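Local structure of aminoacyl carrier protein (Agrobacterium tumefaciens, 4H2W) at residues C[59-64]-C[81-86]. The protein carries alanine, glycine or serine as a thioester on its 4'-phosphopantetheine arm, after being charged by a separate ligase. Residues are numbered along the deposited sequence; the frame is centred on the assembly and turned at random.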
loop_
_atom_site.group_PDB
_atom_site.type_symbol
_atom_site.label_atom_id
_atom_site.label_comp_id
_atom_site.label_asym_id
_atom_site.label_seq_id
_atom_site.Cartn_x
_atom_site.Cartn_y
_atom_site.Cartn_z
ATOM N N VAL C 59 14.383 10.089 -27.640
ATOM C CA VAL C 59 14.559 8.661 -27.465
ATOM C C VAL C 59 13.698 7.887 -28.466
ATOM O O VAL C 59 14.115 6.853 -28.978
ATOM C CB VAL C 59 14.270 8.249 -26.016
ATOM C CG1 VAL C 59 14.323 6.756 -25.878
ATOM C CG2 VAL C 59 15.287 8.902 -25.088
ATOM N N GLN C 60 12.503 8.400 -28.749
ATOM C CA GLN C 60 11.677 7.849 -29.819
ATOM C C GLN C 60 12.389 8.033 -31.158
ATOM O O GLN C 60 12.498 7.094 -31.946
ATOM C CB GLN C 60 10.301 8.522 -29.853
ATOM C CG GLN C 60 9.394 8.143 -28.692
ATOM C CD GLN C 60 9.109 6.656 -28.645
ATOM O OE1 GLN C 60 8.446 6.113 -29.529
ATOM N NE2 GLN C 60 9.618 5.985 -27.614
ATOM N N LEU C 61 12.871 9.250 -31.399
ATOM C CA LEU C 61 13.644 9.567 -32.598
ATOM C C LEU C 61 14.805 8.606 -32.771
ATOM O O LEU C 61 15.028 8.075 -33.856
ATOM C CB LEU C 61 14.184 10.994 -32.526
ATOM C CG LEU C 61 15.267 11.327 -33.554
ATOM C CD1 LEU C 61 14.682 11.314 -34.958
ATOM C CD2 LEU C 61 15.914 12.673 -33.249
ATOM N N MET C 62 15.540 8.392 -31.686
ATOM C CA MET C 62 16.649 7.451 -31.666
ATOM C C MET C 62 16.175 6.048 -32.044
ATOM O O MET C 62 16.885 5.312 -32.733
ATOM C CB MET C 62 17.306 7.456 -30.282
ATOM C CG MET C 62 18.394 6.418 -30.066
ATOM S SD MET C 62 17.754 4.805 -29.581
ATOM C CE MET C 62 19.272 3.935 -29.276
ATOM N N LEU C 63 14.981 5.683 -31.584
ATOM C CA LEU C 63 14.405 4.375 -31.909
ATOM C C LEU C 63 13.966 4.329 -33.374
ATOM O O LEU C 63 13.979 3.273 -34.006
ATOM C CB LEU C 63 13.227 4.046 -30.982
ATOM C CG LEU C 63 13.548 3.779 -29.507
ATOM C CD1 LEU C 63 12.276 3.540 -28.695
ATOM C CD2 LEU C 63 14.513 2.613 -29.363
ATOM N N GLY C 64 13.579 5.482 -33.906
ATOM C CA GLY C 64 13.226 5.593 -35.309
ATOM C C GLY C 64 14.434 5.454 -36.217
ATOM O O GLY C 64 14.366 4.774 -37.244
ATOM N N LYS C 81 24.273 14.594 -27.250
ATOM C CA LYS C 81 25.194 15.095 -28.269
ATOM C C LYS C 81 24.994 14.435 -29.638
ATOM O O LYS C 81 25.029 15.112 -30.669
ATOM C CB LYS C 81 26.641 14.925 -27.806
ATOM N N SER C 82 24.781 13.120 -29.643
ATOM C CA SER C 82 24.554 12.377 -30.883
ATOM C C SER C 82 23.294 12.810 -31.639
ATOM O O SER C 82 23.146 12.517 -32.825
ATOM C CB SER C 82 24.488 10.877 -30.607
ATOM O OG SER C 82 25.725 10.390 -30.123
ATOM N N PHE C 83 22.393 13.511 -30.961
ATOM C CA PHE C 83 21.100 13.845 -31.555
ATOM C C PHE C 83 20.820 15.340 -31.504
ATOM O O PHE C 83 19.667 15.772 -31.601
ATOM C CB PHE C 83 19.978 13.049 -30.867
ATOM C CG PHE C 83 20.109 11.558 -31.040
ATOM C CD1 PHE C 83 20.925 10.818 -30.196
ATOM C CD2 PHE C 83 19.442 10.906 -32.064
ATOM C CE1 PHE C 83 21.070 9.459 -30.368
ATOM C CE2 PHE C 83 19.579 9.544 -32.239
ATOM C CZ PHE C 83 20.396 8.820 -31.394
ATOM N N ALA C 84 21.886 16.123 -31.353
ATOM C CA ALA C 84 21.779 17.573 -31.240
ATOM C C ALA C 84 21.328 18.197 -32.554
ATOM O O ALA C 84 20.636 19.215 -32.569
ATOM C CB ALA C 84 23.111 18.161 -30.809
ATOM N N SER C 85 21.726 17.575 -33.657
ATOM C CA SER C 85 21.402 18.088 -34.977
ATOM C C SER C 85 21.358 16.954 -35.992
ATOM O O SER C 85 21.949 15.890 -35.784
ATOM C CB SER C 85 22.440 19.129 -35.411
ATOM O OG SER C 85 23.683 18.510 -35.705
ATOM N N ILE C 86 20.661 17.200 -37.097
ATOM C CA ILE C 86 20.590 16.259 -38.209
ATOM C C ILE C 86 21.989 15.832 -38.651
ATOM O O ILE C 86 22.254 14.644 -38.873
ATOM C CB ILE C 86 19.824 16.891 -39.387
ATOM C CG1 ILE C 86 18.386 17.191 -38.963
ATOM C CG2 ILE C 86 19.867 15.991 -40.615
ATOM C CD1 ILE C 86 17.620 18.021 -39.943
#
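Met62, in the middle of helix 55-68, and Phe83, in the loop leading into helix 86-94, are the closest pair of the two segments, with CA atoms 7.8 Å apart, a gap bridged by the aromatic ring. With CG anti to the carbonyl carbon (chi1 -63°), Phe83 holds its ring out toward the helix, and the far end of the ring, CZ and CE2, lands obliquely on the base of the Met62 side chain. Phe83 CZ lies 3.4 Å from Met62 CG and 3.6 Å from Met62 CB, while Phe83 CE2 reaches the helix backbone, 3.6 Å from Met62 CA. Beyond CG the methionine bends at chi2 (-84°), and the sulfur and methyl turn off from the ring, so methylene carbons carry the contact. Leu61 runs past the ring in the opposite sense, its CD2 4.1 Å from Phe83 CD2. Phe73 meets the Phe83 ring at about 50°, and Ile89 of helix 86-94 and Tyr49 of helix 48-51 also touch it; Leu61 continues to Ile28 and Leu29 of helix 21-32. The contact is part of the hydrophobic core of the carrier-protein helix bundle. No hydrogen bond joins the two segments: the loop is tied to the helix by buried apolar contact.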